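Local coordinates for oligopeptide ABC transporter OppAIV (Borrelia burgdorferi B31, PDB 4GL8), which probably binds oligopeptides outside the cytoplasmic membrane and delivers them to an ABC transporter for uptake, at residues F311-K316 and A386-N391; T330-P335 and Y342-S347; A483-R488 and A492-I497. One frame throughout, in Å; residues are numbered along the deposited sequence.

Contact 1: F311-K316 and A386-N391; sequences FAIDRK and AEFIQN
Nearly equal first torsions prepare Ile313 and Ile389 to meet: in Ile313 (chi1 -52°) and in Ile389 (chi1 -54°), CG2 stands anti to the backbone N and CG1 lies beside it. The CB of Ile313 leaves the chain without aiming at helix 380-397, and a second turn, at chi2 (-64°), is what swings its CD1 out to the helix. That methyl rests against both branches of Ile389, 3.7 Å from Ile389 CG2 and 4.0 Å from Ile389 CD1. The two side chains pass each other at a slant, an apolar meeting of methyl ends, with the nearest pair of CA atoms, Ile313 CA and Ile389 CA, 6.8 Å apart.

Phe388, one residue back on the same helix, uses the edge of its ring. Its CZ lies 3.5 Å from Asp314 O, close to the ring plane, so the weakly positive C-H rim probably draws some attraction from the carbonyl oxygen. Along the same rim, Phe388 CE2 is 4.3 Å from Ile313 CG2, which ties the aromatic and aliphatic halves of the contact together. The carboxylate of Asp314 turns to its own chain: as N-cap of helix 315-323 it caps a backbone N in the first turn, and OD2 also bonds to Thr317 OG1.

The joint thus lies where the chain turns from helix 303-311 into helix 315-323, pressed against helix 380-397. Gln392 and Asn396 of the latter hydrogen-bond to Asp314 N and Ala312 O, while Phe388 also packs on Thr317, Leu318 and Val322 of helix 315-323. Behind helix 380-397 runs strand 401-406, where Leu403 meets Ala386 and Gln390, and Gln390 NE2 bonds to Val401 O.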
ATOM      1  N   PHE A 311     -25.207  -1.294  -2.069  1.00 20.76           N
ATOM      2  CA  PHE A 311     -26.231  -0.266  -2.292  1.00 22.85           C
ATOM      3  C   PHE A 311     -26.874   0.271  -1.001  1.00 23.05           C
ATOM      4  O   PHE A 311     -27.434   1.360  -1.016  1.00 23.10           O
ATOM      5  CB  PHE A 311     -27.347  -0.796  -3.188  1.00 24.25           C
ATOM      6  CG  PHE A 311     -27.060  -0.689  -4.641  1.00 26.30           C
ATOM      7  CD1 PHE A 311     -26.589  -1.771  -5.354  1.00 27.49           C
ATOM      8  CD2 PHE A 311     -27.294   0.477  -5.314  1.00 29.16           C
ATOM      9  CE1 PHE A 311     -26.328  -1.679  -6.706  1.00 28.64           C
ATOM     10  CE2 PHE A 311     -27.033   0.575  -6.674  1.00 30.44           C
ATOM     11  CZ  PHE A 311     -26.557  -0.511  -7.368  1.00 29.37           C
ATOM     12  N   ALA A 312     -26.807  -0.488   0.093  1.00 22.56           N
ATOM     13  CA  ALA A 312     -27.364  -0.055   1.373  1.00 23.55           C
ATOM     14  C   ALA A 312     -26.505   0.970   2.137  1.00 24.03           C
ATOM     15  O   ALA A 312     -26.940   1.462   3.189  1.00 25.38           O
ATOM     16  CB  ALA A 312     -27.609  -1.261   2.253  1.00 23.79           C
ATOM     17  N   ILE A 313     -25.305   1.303   1.645  1.00 23.19           N
ATOM     18  CA  ILE A 313     -24.453   2.307   2.318  1.00 22.81           C
ATOM     19  C   ILE A 313     -24.587   3.706   1.711  1.00 22.74           C
ATOM     20  O   ILE A 313     -24.342   3.902   0.529  1.00 21.91           O
ATOM     21  CB  ILE A 313     -22.961   1.985   2.192  1.00 22.54           C
ATOM     22  CG1 ILE A 313     -22.613   0.534   2.630  1.00 22.95           C
ATOM     23  CG2 ILE A 313     -22.131   3.033   2.919  1.00 23.06           C
ATOM     24  CD1 ILE A 313     -22.865   0.245   4.073  1.00 23.41           C
ATOM     25  N   ASP A 314     -24.896   4.702   2.533  1.00 23.66           N
ATOM     26  CA  ASP A 314     -24.946   6.089   2.058  1.00 24.71           C
ATOM     27  C   ASP A 314     -23.517   6.676   2.038  1.00 23.90           C
ATOM     28  O   ASP A 314     -23.052   7.203   3.054  1.00 24.37           O
ATOM     29  CB  ASP A 314     -25.867   6.905   2.976  1.00 26.37           C
ATOM     30  CG  ASP A 314     -25.997   8.357   2.551  1.00 28.09           C
ATOM     31  OD1 ASP A 314     -25.452   8.762   1.493  1.00 28.56           O
ATOM     32  OD2 ASP A 314     -26.656   9.097   3.297  1.00 29.58           O
ATOM     33  N   ARG A 315     -22.851   6.591   0.881  1.00 22.73           N
ATOM     34  CA  ARG A 315     -21.444   6.964   0.723  1.00 21.64           C
ATOM     35  C   ARG A 315     -21.157   8.429   0.935  1.00 22.63           C
ATOM     36  O   ARG A 315     -20.131   8.765   1.511  1.00 22.05           O
ATOM     37  CB  ARG A 315     -20.933   6.583  -0.683  1.00 20.99           C
ATOM     38  CG  ARG A 315     -20.713   5.087  -0.842  1.00 19.94           C
ATOM     39  CD  ARG A 315     -20.601   4.644  -2.293  1.00 19.60           C
ATOM     40  NE  ARG A 315     -20.373   3.197  -2.370  1.00 18.76           N
ATOM     41  CZ  ARG A 315     -21.317   2.273  -2.232  1.00 18.27           C
ATOM     42  NH1 ARG A 315     -22.580   2.621  -2.033  1.00 18.95           N
ATOM     43  NH2 ARG A 315     -20.990   1.000  -2.305  1.00 17.34           N
ATOM     44  N   LYS A 316     -22.028   9.290   0.431  1.00 24.13           N
ATOM     45  CA  LYS A 316     -21.894  10.739   0.610  1.00 26.40           C
ATOM     46  C   LYS A 316     -21.938  11.127   2.092  1.00 27.68           C
ATOM     47  O   LYS A 316     -21.134  11.940   2.554  1.00 28.62           O
ATOM     48  CB  LYS A 316     -22.981  11.501  -0.148  1.00 27.38           C
ATOM     49  N   ALA A 386     -16.622   1.740  10.778  1.00 22.07           N
ATOM     50  CA  ALA A 386     -17.312   0.439  10.970  1.00 21.91           C
ATOM     51  C   ALA A 386     -18.660   0.564  11.673  1.00 23.02           C
ATOM     52  O   ALA A 386     -19.612  -0.137  11.335  1.00 23.12           O
ATOM     53  CB  ALA A 386     -16.417  -0.528  11.730  1.00 21.96           C
ATOM     54  N   GLU A 387     -18.743   1.469  12.646  1.00 24.92           N
ATOM     55  CA  GLU A 387     -19.989   1.745  13.352  1.00 26.20           C
ATOM     56  C   GLU A 387     -21.032   2.385  12.439  1.00 26.06           C
ATOM     57  O   GLU A 387     -22.224   2.062  12.543  1.00 24.79           O
ATOM     58  CB  GLU A 387     -19.731   2.595  14.620  1.00 28.53           C
ATOM     59  CG  GLU A 387     -19.270   1.720  15.799  1.00 30.07           C
ATOM     60  CD  GLU A 387     -18.741   2.486  17.013  1.00 33.23           C
ATOM     61  OE1 GLU A 387     -18.769   3.721  17.018  1.00 36.29           O
ATOM     62  OE2 GLU A 387     -18.245   1.850  17.969  1.00 35.43           O
ATOM     63  N   PHE A 388     -20.598   3.290  11.555  1.00 26.45           N
ATOM     64  CA  PHE A 388     -21.505   3.858  10.539  1.00 26.97           C
ATOM     65  C   PHE A 388     -22.015   2.765   9.597  1.00 25.86           C
ATOM     66  O   PHE A 388     -23.195   2.709   9.305  1.00 26.87           O
ATOM     67  CB  PHE A 388     -20.785   4.913   9.715  1.00 27.46           C
ATOM     68  CG  PHE A 388     -21.615   5.519   8.613  1.00 28.80           C
ATOM     69  CD1 PHE A 388     -22.490   6.561   8.875  1.00 30.75           C
ATOM     70  CD2 PHE A 388     -21.461   5.100   7.289  1.00 29.06           C
ATOM     71  CE1 PHE A 388     -23.223   7.152   7.856  1.00 31.54           C
ATOM     72  CE2 PHE A 388     -22.193   5.683   6.267  1.00 29.82           C
ATOM     73  CZ  PHE A 388     -23.080   6.712   6.551  1.00 31.00           C
ATOM     74  N   ILE A 389     -21.118   1.901   9.130  1.00 24.51           N
ATOM     75  CA  ILE A 389     -21.500   0.824   8.218  1.00 23.83           C
ATOM     76  C   ILE A 389     -22.493  -0.102   8.925  1.00 22.83           C
ATOM     77  O   ILE A 389     -23.501  -0.484   8.359  1.00 21.63           O
ATOM     78  CB  ILE A 389     -20.291  -0.027   7.760  1.00 24.31           C
ATOM     79  CG1 ILE A 389     -19.171   0.825   7.156  1.00 24.34           C
ATOM     80  CG2 ILE A 389     -20.738  -1.129   6.793  1.00 23.50           C
ATOM     81  CD1 ILE A 389     -19.347   1.172   5.722  1.00 24.77           C
ATOM     82  N   GLN A 390     -22.202  -0.445  10.179  1.00 23.13           N
ATOM     83  CA  GLN A 390     -23.070  -1.329  10.948  1.00 23.04           C
ATOM     84  C   GLN A 390     -24.488  -0.783  11.001  1.00 23.88           C
ATOM     85  O   GLN A 390     -25.453  -1.518  10.763  1.00 23.02           O
ATOM     86  CB  GLN A 390     -22.538  -1.478  12.374  1.00 24.06           C
ATOM     87  CG  GLN A 390     -23.455  -2.256  13.296  1.00 24.30           C
ATOM     88  CD  GLN A 390     -22.871  -2.432  14.686  1.00 25.05           C
ATOM     89  OE1 GLN A 390     -22.516  -1.465  15.346  1.00 25.23           O
ATOM     90  NE2 GLN A 390     -22.803  -3.676  15.144  1.00 25.00           N
ATOM     91  N   ASN A 391     -24.572   0.516  11.321  1.00 24.21           N
ATOM     92  CA  ASN A 391     -25.812   1.259  11.386  1.00 25.78           C
ATOM     93  C   ASN A 391     -26.537   1.403  10.050  1.00 24.70           C
ATOM     94  O   ASN A 391     -27.761   1.425  10.024  1.00 24.51           O
ATOM     95  CB  ASN A 391     -25.551   2.665  11.971  1.00 28.38           C
ATOM     96  CG  ASN A 391     -26.811   3.501  12.071  1.00 30.70           C
ATOM     97  OD1 ASN A 391     -27.251   4.152  11.111  1.00 33.13           O
ATOM     98  ND2 ASN A 391     -27.396   3.490  13.232  1.00 32.68           N
TER

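Contact 2: T330-P335 and Y342-S347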
ATOM      1  N   THR A 330     -17.462   6.986  -3.780  1.00 22.14           N
ATOM      2  CA  THR A 330     -17.366   6.334  -5.097  1.00 22.05           C
ATOM      3  C   THR A 330     -17.817   4.858  -5.110  1.00 20.82           C
ATOM      4  O   THR A 330     -17.777   4.166  -4.104  1.00 20.31           O
ATOM      5  CB  THR A 330     -15.935   6.427  -5.709  1.00 21.96           C
ATOM      6  OG1 THR A 330     -15.993   6.207  -7.113  1.00 21.55           O
ATOM      7  CG2 THR A 330     -15.005   5.377  -5.126  1.00 21.52           C
ATOM      8  N   ARG A 331     -18.252   4.408  -6.281  1.00 20.95           N
ATOM      9  CA  ARG A 331     -18.488   3.010  -6.553  1.00 20.11           C
ATOM     10  C   ARG A 331     -17.279   2.410  -7.279  1.00 20.00           C
ATOM     11  O   ARG A 331     -17.231   1.195  -7.513  1.00 18.90           O
ATOM     12  CB  ARG A 331     -19.729   2.867  -7.401  1.00 20.82           C
ATOM     13  CG  ARG A 331     -21.012   3.160  -6.644  1.00 21.11           C
ATOM     14  CD  ARG A 331     -21.543   1.894  -6.006  1.00 20.59           C
ATOM     15  NE  ARG A 331     -21.684   0.835  -6.998  1.00 20.46           N
ATOM     16  CZ  ARG A 331     -22.655   0.782  -7.917  1.00 20.98           C
ATOM     17  NH1 ARG A 331     -23.609   1.691  -7.959  1.00 21.54           N
ATOM     18  NH2 ARG A 331     -22.672  -0.213  -8.791  1.00 20.98           N
ATOM     19  N   ARG A 332     -16.313   3.274  -7.621  1.00 20.37           N
ATOM     20  CA  ARG A 332     -15.104   2.874  -8.335  1.00 20.18           C
ATOM     21  C   ARG A 332     -14.134   2.091  -7.479  1.00 19.35           C
ATOM     22  O   ARG A 332     -14.070   2.258  -6.254  1.00 19.01           O
ATOM     23  CB  ARG A 332     -14.349   4.090  -8.919  1.00 20.85           C
ATOM     24  CG  ARG A 332     -15.072   4.850 -10.049  1.00 21.61           C
ATOM     25  CD  ARG A 332     -14.757   4.328 -11.446  1.00 21.84           C
ATOM     26  NE  ARG A 332     -13.318   4.327 -11.649  1.00 21.78           N
ATOM     27  CZ  ARG A 332     -12.580   5.364 -12.045  1.00 22.68           C
ATOM     28  NH1 ARG A 332     -13.124   6.522 -12.390  1.00 23.58           N
ATOM     29  NH2 ARG A 332     -11.266   5.224 -12.139  1.00 22.65           N
ATOM     30  N   ALA A 333     -13.358   1.252  -8.164  1.00 19.11           N
ATOM     31  CA  ALA A 333     -12.297   0.445  -7.550  1.00 18.16           C
ATOM     32  C   ALA A 333     -10.901   1.071  -7.677  1.00 18.37           C
ATOM     33  O   ALA A 333      -9.959   0.640  -7.025  1.00 17.97           O
ATOM     34  CB  ALA A 333     -12.301  -0.932  -8.198  1.00 18.23           C
ATOM     35  N   THR A 334     -10.739   2.037  -8.574  1.00 19.34           N
ATOM     36  CA  THR A 334      -9.441   2.679  -8.775  1.00 19.80           C
ATOM     37  C   THR A 334      -9.584   4.194  -8.667  1.00 20.16           C
ATOM     38  O   THR A 334     -10.631   4.735  -8.961  1.00 19.64           O
ATOM     39  CB  THR A 334      -8.862   2.391 -10.171  1.00 20.66           C
ATOM     40  OG1 THR A 334      -9.587   3.143 -11.133  1.00 21.62           O
ATOM     41  CG2 THR A 334      -8.965   0.897 -10.544  1.00 20.43           C
ATOM     42  N   PRO A 335      -8.510   4.880  -8.259  1.00 20.88           N
ATOM     43  CA  PRO A 335      -8.490   6.310  -8.457  1.00 21.70           C
ATOM     44  C   PRO A 335      -8.399   6.602  -9.959  1.00 23.42           C
ATOM     45  O   PRO A 335      -8.185   5.673 -10.751  1.00 22.09           O
ATOM     46  CB  PRO A 335      -7.214   6.759  -7.763  1.00 21.76           C
ATOM     47  CG  PRO A 335      -6.741   5.599  -6.961  1.00 21.18           C
ATOM     48  CD  PRO A 335      -7.283   4.383  -7.618  1.00 20.38           C
ATOM     49  N   TYR A 342     -12.546   8.943 -15.945  1.00 37.07           N
ATOM     50  CA  TYR A 342     -13.884   8.918 -16.505  1.00 38.20           C
ATOM     51  C   TYR A 342     -14.882   9.043 -15.350  1.00 39.40           C
ATOM     52  O   TYR A 342     -14.539   8.867 -14.175  1.00 37.43           O
ATOM     53  CB  TYR A 342     -14.129   7.632 -17.324  1.00 37.25           C
ATOM     54  CG  TYR A 342     -14.179   6.334 -16.512  1.00 35.36           C
ATOM     55  CD1 TYR A 342     -13.025   5.686 -16.095  1.00 33.66           C
ATOM     56  CD2 TYR A 342     -15.399   5.751 -16.192  1.00 34.66           C
ATOM     57  CE1 TYR A 342     -13.096   4.483 -15.377  1.00 32.03           C
ATOM     58  CE2 TYR A 342     -15.482   4.570 -15.492  1.00 33.24           C
ATOM     59  CZ  TYR A 342     -14.339   3.933 -15.076  1.00 32.00           C
ATOM     60  OH  TYR A 342     -14.488   2.754 -14.365  1.00 30.21           O
ATOM     61  N   LYS A 343     -16.104   9.389 -15.700  1.00 43.84           N
ATOM     62  CA  LYS A 343     -17.140   9.627 -14.735  1.00 46.54           C
ATOM     63  C   LYS A 343     -18.091   8.449 -14.862  1.00 47.57           C
ATOM     64  O   LYS A 343     -18.704   8.264 -15.904  1.00 48.54           O
ATOM     65  CB  LYS A 343     -17.840  10.952 -15.065  1.00 50.03           C
ATOM     66  N   SER A 344     -18.179   7.605 -13.844  1.00 49.63           N
ATOM     67  CA  SER A 344     -19.205   6.562 -13.877  1.00 48.74           C
ATOM     68  C   SER A 344     -20.542   7.221 -13.491  1.00 48.16           C
ATOM     69  O   SER A 344     -20.580   8.137 -12.652  1.00 46.75           O
ATOM     70  CB  SER A 344     -18.845   5.384 -12.973  1.00 47.58           C
ATOM     71  OG  SER A 344     -18.773   5.761 -11.607  1.00 48.50           O
ATOM     72  N   ASN A 345     -21.629   6.779 -14.121  1.00 47.27           N
ATOM     73  CA  ASN A 345     -22.964   7.295 -13.797  1.00 46.89           C
ATOM     74  C   ASN A 345     -23.575   6.603 -12.571  1.00 42.95           C
ATOM     75  O   ASN A 345     -24.767   6.745 -12.319  1.00 46.35           O
ATOM     76  CB  ASN A 345     -23.904   7.119 -15.002  1.00 48.73           C
ATOM     77  N   LEU A 346     -22.761   5.878 -11.801  1.00 38.30           N
ATOM     78  CA  LEU A 346     -23.264   4.846 -10.892  1.00 34.35           C
ATOM     79  C   LEU A 346     -23.843   5.401  -9.592  1.00 32.09           C
ATOM     80  O   LEU A 346     -23.291   6.304  -8.981  1.00 31.53           O
ATOM     81  CB  LEU A 346     -22.168   3.816 -10.576  1.00 32.00           C
ATOM     82  CG  LEU A 346     -21.641   3.026 -11.782  1.00 32.43           C
ATOM     83  CD1 LEU A 346     -20.409   2.206 -11.426  1.00 30.81           C
ATOM     84  CD2 LEU A 346     -22.721   2.134 -12.374  1.00 32.51           C
ATOM     85  N   SER A 347     -24.944   4.821  -9.150  1.00 30.72           N
ATOM     86  CA  SER A 347     -25.605   5.316  -7.942  1.00 30.54           C
ATOM     87  C   SER A 347     -24.716   5.112  -6.687  1.00 27.45           C
ATOM     88  O   SER A 347     -24.182   4.049  -6.450  1.00 25.43           O
ATOM     89  CB  SER A 347     -26.978   4.657  -7.773  1.00 30.68           C
ATOM     90  OG  SER A 347     -27.446   4.845  -6.440  1.00 31.98           O
TER
HETATM   91  O   HOH W   1     -18.636   6.401  -8.247  1.00 24.29           O
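Arg332 lays its guanidinium flat on one face of the Tyr342 ring, with centres 4.1 Å apart and planes only 14° from parallel. Tyr342 CE1 sits over the middle of the group, 3.5 Å from Arg332 CZ, so this is a cation-pi stack; the arginine chain bends at chi2 and again at chi3 to fold back onto the ring. At the other end, Arg331 NH1 gives a hydrogen bond of 2.9 Å to Ser347 O, fairly straight at 158°. It meets a lone pair in the carbonyl plane, and the oxygen lies almost exactly in the guanidinium plane. Leu346 covers one face of that same guanidinium with its CB and CD1. A water bridges the segments: it accepts from Arg331 N at 2.8 Å and makes a weak link to Ser344 OG.

Both segments belong to the irregular excursion between strand 328-329 and helix 351-361 of this family 5 solute-binding protein. It opens with an ST turn, in which Thr330 OG1 accepts from Arg332 N at 3.0 Å.

At the edge of the stacked guanidinium, Arg332 NH2 donates to Thr334 OG1 (2.9 Å), nearly in the guanidinium plane, and Thr334 OG1 in turn donates to Pro335 O. Salt bridges from Arg332 NH1 to Asp336 and from NE to Glu482 pin the group further. Glu482, on helix 471-489, also bonds to Tyr342 OH and Ala333 N, holding ring, guanidinium and backbone against that helix, while Arg331 NH2 reaches Ile486 O there.

Contact 3: A483-R488 and A492-I497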
ATOM      1  N   ALA A 483     -15.549  -2.574 -14.734  1.00 20.05           N
ATOM      2  CA  ALA A 483     -17.008  -2.622 -14.738  1.00 20.34           C
ATOM      3  C   ALA A 483     -17.518  -3.936 -14.188  1.00 20.53           C
ATOM      4  O   ALA A 483     -18.565  -3.954 -13.573  1.00 20.92           O
ATOM      5  CB  ALA A 483     -17.571  -2.414 -16.133  1.00 21.07           C
ATOM      6  N   ILE A 484     -16.794  -5.029 -14.417  1.00 20.44           N
ATOM      7  CA  ILE A 484     -17.203  -6.336 -13.906  1.00 20.81           C
ATOM      8  C   ILE A 484     -17.200  -6.348 -12.379  1.00 20.70           C
ATOM      9  O   ILE A 484     -18.153  -6.814 -11.768  1.00 21.70           O
ATOM     10  CB  ILE A 484     -16.301  -7.483 -14.435  1.00 20.54           C
ATOM     11  CG1 ILE A 484     -16.499  -7.696 -15.937  1.00 20.67           C
ATOM     12  CG2 ILE A 484     -16.569  -8.782 -13.706  1.00 20.53           C
ATOM     13  CD1 ILE A 484     -15.439  -8.587 -16.524  1.00 20.88           C
ATOM     14  N   ILE A 485     -16.135  -5.869 -11.755  1.00 20.19           N
ATOM     15  CA  ILE A 485     -16.111  -5.808 -10.280  1.00 20.03           C
ATOM     16  C   ILE A 485     -17.004  -4.715  -9.665  1.00 20.40           C
ATOM     17  O   ILE A 485     -17.637  -4.968  -8.653  1.00 20.57           O
ATOM     18  CB  ILE A 485     -14.687  -5.757  -9.703  1.00 19.49           C
ATOM     19  CG1 ILE A 485     -13.955  -4.488 -10.113  1.00 19.17           C
ATOM     20  CG2 ILE A 485     -13.944  -7.028 -10.128  1.00 19.54           C
ATOM     21  CD1 ILE A 485     -12.489  -4.484  -9.725  1.00 19.19           C
ATOM     22  N   ILE A 486     -17.086  -3.533 -10.273  1.00 20.69           N
ATOM     23  CA  ILE A 486     -17.927  -2.455  -9.699  1.00 22.02           C
ATOM     24  C   ILE A 486     -19.420  -2.429 -10.053  1.00 23.38           C
ATOM     25  O   ILE A 486     -20.176  -1.872  -9.270  1.00 23.85           O
ATOM     26  CB  ILE A 486     -17.305  -1.022  -9.868  1.00 21.83           C
ATOM     27  CG1 ILE A 486     -17.448  -0.468 -11.280  1.00 21.59           C
ATOM     28  CG2 ILE A 486     -15.830  -1.022  -9.480  1.00 21.06           C
ATOM     29  CD1 ILE A 486     -16.848   0.923 -11.418  1.00 21.59           C
ATOM     30  N   GLU A 487     -19.844  -2.981 -11.201  1.00 25.50           N
ATOM     31  CA  GLU A 487     -21.290  -3.031 -11.591  1.00 28.21           C
ATOM     32  C   GLU A 487     -21.921  -4.419 -11.658  1.00 28.57           C
ATOM     33  O   GLU A 487     -23.133  -4.509 -11.778  1.00 29.64           O
ATOM     34  CB  GLU A 487     -21.576  -2.464 -12.994  1.00 30.48           C
ATOM     35  CG  GLU A 487     -20.725  -1.308 -13.489  1.00 32.74           C
ATOM     36  CD  GLU A 487     -21.241  -0.718 -14.836  1.00 35.56           C
ATOM     37  OE1 GLU A 487     -20.455  -0.027 -15.510  1.00 38.21           O
ATOM     38  OE2 GLU A 487     -22.420  -0.922 -15.231  1.00 37.41           O
ATOM     39  N   ARG A 488     -21.130  -5.483 -11.673  1.00 28.48           N
ATOM     40  CA  ARG A 488     -21.679  -6.821 -11.907  1.00 29.18           C
ATOM     41  C   ARG A 488     -21.431  -7.778 -10.757  1.00 26.77           C
ATOM     42  O   ARG A 488     -22.373  -8.288 -10.198  1.00 26.90           O
ATOM     43  CB  ARG A 488     -21.128  -7.427 -13.210  1.00 31.84           C
ATOM     44  CG  ARG A 488     -21.799  -8.737 -13.611  1.00 35.44           C
ATOM     45  CD  ARG A 488     -21.469  -9.160 -15.046  1.00 39.45           C
ATOM     46  NE  ARG A 488     -20.288 -10.020 -15.130  1.00 42.18           N
ATOM     47  CZ  ARG A 488     -19.494 -10.137 -16.207  1.00 47.31           C
ATOM     48  NH1 ARG A 488     -18.439 -10.955 -16.160  1.00 46.32           N
ATOM     49  NH2 ARG A 488     -19.728  -9.439 -17.333  1.00 47.75           N
ATOM     50  N   ALA A 492     -16.403  -6.622  -3.609  1.00 18.00           N
ATOM     51  CA  ALA A 492     -16.245  -5.804  -2.446  1.00 17.79           C
ATOM     52  C   ALA A 492     -17.275  -4.666  -2.466  1.00 18.28           C
ATOM     53  O   ALA A 492     -17.883  -4.348  -3.488  1.00 17.86           O
ATOM     54  CB  ALA A 492     -14.824  -5.256  -2.410  1.00 17.07           C
ATOM     55  N   VAL A 493     -17.471  -4.084  -1.300  1.00 18.89           N
ATOM     56  CA  VAL A 493     -18.225  -2.861  -1.134  1.00 19.35           C
ATOM     57  C   VAL A 493     -17.227  -1.719  -1.239  1.00 19.23           C
ATOM     58  O   VAL A 493     -16.499  -1.436  -0.312  1.00 19.43           O
ATOM     59  CB  VAL A 493     -18.941  -2.865   0.216  1.00 19.71           C
ATOM     60  CG1 VAL A 493     -19.721  -1.585   0.418  1.00 20.25           C
ATOM     61  CG2 VAL A 493     -19.847  -4.083   0.295  1.00 20.49           C
ATOM     62  N   PHE A 494     -17.152  -1.111  -2.413  1.00 20.28           N
ATOM     63  CA  PHE A 494     -16.244  -0.002  -2.654  1.00 20.48           C
ATOM     64  C   PHE A 494     -16.877   1.275  -2.115  1.00 21.09           C
ATOM     65  O   PHE A 494     -18.046   1.580  -2.406  1.00 21.91           O
ATOM     66  CB  PHE A 494     -15.956   0.129  -4.151  1.00 20.59           C
ATOM     67  CG  PHE A 494     -15.283  -1.076  -4.736  1.00 20.17           C
ATOM     68  CD1 PHE A 494     -13.932  -1.265  -4.577  1.00 19.63           C
ATOM     69  CD2 PHE A 494     -16.009  -2.030  -5.430  1.00 20.71           C
ATOM     70  CE1 PHE A 494     -13.310  -2.387  -5.116  1.00 19.96           C
ATOM     71  CE2 PHE A 494     -15.400  -3.142  -5.982  1.00 20.30           C
ATOM     72  CZ  PHE A 494     -14.052  -3.339  -5.809  1.00 19.98           C
ATOM     73  N   LEU A 495     -16.091   2.032  -1.367  1.00 20.59           N
ATOM     74  CA  LEU A 495     -16.611   3.139  -0.588  1.00 21.54           C
ATOM     75  C   LEU A 495     -16.124   4.528  -0.991  1.00 21.96           C
ATOM     76  O   LEU A 495     -16.925   5.432  -1.200  1.00 22.24           O
ATOM     77  CB  LEU A 495     -16.283   2.912   0.893  1.00 21.41           C
ATOM     78  CG  LEU A 495     -17.022   1.739   1.551  1.00 21.50           C
ATOM     79  CD1 LEU A 495     -16.456   1.450   2.921  1.00 21.45           C
ATOM     80  CD2 LEU A 495     -18.491   2.033   1.668  1.00 22.61           C
ATOM     81  N   ASN A 496     -14.818   4.735  -1.040  1.00 22.29           N
ATOM     82  CA  ASN A 496     -14.333   6.047  -1.436  1.00 23.59           C
ATOM     83  C   ASN A 496     -12.887   6.020  -1.858  1.00 22.66           C
ATOM     84  O   ASN A 496     -12.195   5.004  -1.713  1.00 22.22           O
ATOM     85  CB  ASN A 496     -14.531   7.074  -0.320  1.00 24.84           C
ATOM     86  CG  ASN A 496     -13.896   6.641   0.978  1.00 26.13           C
ATOM     87  OD1 ASN A 496     -12.677   6.569   1.090  1.00 25.99           O
ATOM     88  ND2 ASN A 496     -14.732   6.340   1.972  1.00 26.88           N
ATOM     89  N   ILE A 497     -12.474   7.133  -2.447  1.00 22.70           N
ATOM     90  CA  ILE A 497     -11.095   7.400  -2.749  1.00 22.42           C
ATOM     91  C   ILE A 497     -10.613   8.269  -1.614  1.00 23.65           C
ATOM     92  O   ILE A 497     -11.147   9.359  -1.379  1.00 25.17           O
ATOM     93  CB  ILE A 497     -10.928   8.195  -4.051  1.00 21.89           C
ATOM     94  CG1 ILE A 497     -11.688   7.528  -5.213  1.00 21.86           C
ATOM     95  CG2 ILE A 497      -9.439   8.420  -4.313  1.00 21.06           C
ATOM     96  CD1 ILE A 497     -11.222   6.124  -5.591  1.00 21.67           C
TER
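The ring of Phe494 meets Ile485 at its edge: the carbonyl oxygen Ile485 O lies near the ring plane, 3.9 Å from Phe494 CE2. Ala492 CB, two residues back on the same strand, covers one face 4.0 Å above the ring plane, displaced toward the rim. Ile486 CG2 comes in obliquely, 4.1 Å from CE2 of Phe494. Around them the rings of Phe290 and Phe441 also meet Phe494, each inclined by about 55°.

Only one branch of Ile486 does the touching. Its CG1 is wedged between backbone N and carbonyl carbon (chi1 76°) and carries CD1 away from the strand, while CG2 remains by the ring. Ile485 adds a looser touch, its CD1 standing 4.4 Å from Phe494 CZ.

The contact seats the end of helix 471-489 on strand 492-504, which follows after a short turn; farther along, Leu495 and Asn496 form a classic beta bulge opposite Ser289. Apart from the mild pull a carbonyl oxygen may exert on an aromatic edge, helix and strand probably meet here by dispersion and shape; a directional bond at this helix turn comes from the loop, where Arg331 NH2 donates to Ile486 O.

How the contacts relate
Contact 3 is wholly buried, whereas contacts 1 and 2 are partly buried. Strand 492-504 is the shared element. Arg315 of contact 1 probably hydrogen-bonds through NE to Phe494 O (2.8 Å), Thr330 of contact 2 probably through N to Leu495 O (3.1 Å), and Ala333 packs on the Phe494 ring. Chemistry follows place: contacts 1 and 3 join helices to the rest of the fold through aliphatic and aromatic groups, while contact 2, between two parts of a single irregular loop, relies on arginines, a stack and water. Along the chain, contact 2 is nested inside the loop closed by contact 1, and the residues of contact 3 come later.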